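Local coordinates for centrosomal protein of 104 kDa (Homo sapiens, PDB 5LPI) that is required for ciliogenesis and for structural integrity at the ciliary tip, and is seen here through its zinc finger array, at residues A[109-112]-A[117-120]. Residues are numbered along the deposited sequence; the frame is centred on the assembly and turned at random.
Sequences ENFS and AWKA
Phe-111 points the edge of its ring at the six-membered ring of Trp-118, a T-shaped stack that joins the short strand 110-111 to the helix 115-123 of one zinc finger. The ring centroids lie 5.3 Å apart with the planes at 84°, and the nearest approach is 3.8 Å, from CZ of Phe-111 to CE3 of Trp-118. CZ sits above the rim of the indole rather than its middle. The CB of Phe-111 already points toward the helix, and chi1 of 59°, with CG lodged between N and C of the backbone, carries the ring the rest of the way. The CB of Trp-118 points away from the strand, yet chi1 of -91° brings the indole back across the end of the phenyl ring. At the neighbouring ring carbon, CE2 of Phe-111 comes within 3.5 Å of the carbonyl O of Ala-117 and 4.0 Å from its CB. CB of Ala-117 also presses on the loop, a tight 3.1 Å from the carbonyl O of Ser-112. His-121, a ligand of the zinc ion together with Cys-104, Cys-107 and Cys-128, stacks on Phe-111, whose side chain also touches Cys-104. Without the phenyl ring, as with an alanine here, the Trp-118 face is likely to lose its edge partner and His-121 its stacked neighbour, with a gap opened beside Ala-117. No hydrogen bond links the two segments; the ring pair and van der Waals contacts, some against backbone carbonyl oxygens, join strand to helix, and through Phe-111 they reach the metal site, consistent with a small hydrophobic cluster complementing the zinc in holding the fold.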
loop_
_atom_site.group_PDB
_atom_site.type_symbol
_atom_site.label_atom_id
_atom_site.label_comp_id
_atom_site.label_asym_id
_atom_site.label_seq_id
_atom_site.Cartn_x
_atom_site.Cartn_y
_atom_site.Cartn_z
ATOM N N GLU A 109 4.967 9.964 -3.912
ATOM C CA GLU A 109 6.244 10.430 -3.390
ATOM C C GLU A 109 7.223 9.271 -3.245
ATOM O O GLU A 109 6.833 8.141 -2.913
ATOM C CB GLU A 109 6.049 11.138 -2.045
ATOM C CG GLU A 109 5.179 12.384 -2.171
ATOM C CD GLU A 109 4.917 13.077 -0.844
ATOM O OE1 GLU A 109 5.418 12.598 0.209
ATOM O OE2 GLU A 109 4.215 14.110 -0.864
ATOM N N ASN A 110 8.488 9.550 -3.544
ATOM C CA ASN A 110 9.589 8.653 -3.233
ATOM C C ASN A 110 10.188 9.097 -1.904
ATOM O O ASN A 110 10.393 10.293 -1.671
ATOM C CB ASN A 110 10.671 8.670 -4.327
ATOM C CG ASN A 110 10.128 8.320 -5.729
ATOM O OD1 ASN A 110 9.419 7.324 -5.920
ATOM N ND2 ASN A 110 10.492 9.137 -6.715
ATOM N N PHE A 111 10.458 8.145 -1.020
ATOM C CA PHE A 111 10.979 8.527 0.284
ATOM C C PHE A 111 11.829 7.392 0.824
ATOM O O PHE A 111 11.980 6.351 0.177
ATOM C CB PHE A 111 9.838 8.921 1.219
ATOM C CG PHE A 111 8.815 7.832 1.435
ATOM C CD1 PHE A 111 7.802 7.596 0.502
ATOM C CD2 PHE A 111 8.857 7.055 2.583
ATOM C CE1 PHE A 111 6.850 6.603 0.711
ATOM C CE2 PHE A 111 7.901 6.059 2.809
ATOM C CZ PHE A 111 6.898 5.835 1.870
ATOM N N SER A 112 12.427 7.636 2.013
ATOM C CA SER A 112 13.297 6.716 2.736
ATOM C C SER A 112 12.805 5.280 2.588
ATOM O O SER A 112 11.606 5.015 2.743
ATOM C CB SER A 112 13.366 7.093 4.222
ATOM O OG SER A 112 13.656 8.469 4.424
ATOM N N ALA A 117 9.860 3.384 7.540
ATOM C CA ALA A 117 9.475 4.537 6.727
ATOM C C ALA A 117 8.054 4.407 6.190
ATOM O O ALA A 117 7.303 5.392 6.164
ATOM C CB ALA A 117 10.453 4.707 5.571
ATOM N N TRP A 118 7.676 3.218 5.715
ATOM C CA TRP A 118 6.299 3.016 5.266
ATOM C C TRP A 118 5.308 3.392 6.360
ATOM O O TRP A 118 4.334 4.116 6.119
ATOM C CB TRP A 118 6.079 1.566 4.840
ATOM C CG TRP A 118 6.327 1.323 3.402
ATOM C CD1 TRP A 118 7.256 0.481 2.856
ATOM C CD2 TRP A 118 5.642 1.931 2.314
ATOM N NE1 TRP A 118 7.179 0.522 1.482
ATOM C CE2 TRP A 118 6.201 1.414 1.124
ATOM C CE3 TRP A 118 4.589 2.850 2.223
ATOM C CZ2 TRP A 118 5.751 1.796 -0.141
ATOM C CZ3 TRP A 118 4.145 3.232 0.959
ATOM C CH2 TRP A 118 4.725 2.709 -0.201
ATOM N N LYS A 119 5.537 2.890 7.572
ATOM C CA LYS A 119 4.623 3.197 8.667
ATOM C C LYS A 119 4.585 4.691 8.952
ATOM O O LYS A 119 3.508 5.263 9.140
ATOM C CB LYS A 119 5.019 2.419 9.927
ATOM C CG LYS A 119 4.703 0.929 9.862
ATOM C CD LYS A 119 4.832 0.308 11.262
ATOM C CE LYS A 119 4.416 -1.159 11.282
ATOM N NZ LYS A 119 5.415 -2.027 10.595
ATOM N N ALA A 120 5.751 5.344 8.981
ATOM C CA ALA A 120 5.766 6.770 9.292
ATOM C C ALA A 120 5.075 7.582 8.200
ATOM O O ALA A 120 4.379 8.567 8.487
ATOM C CB ALA A 120 7.205 7.241 9.503
#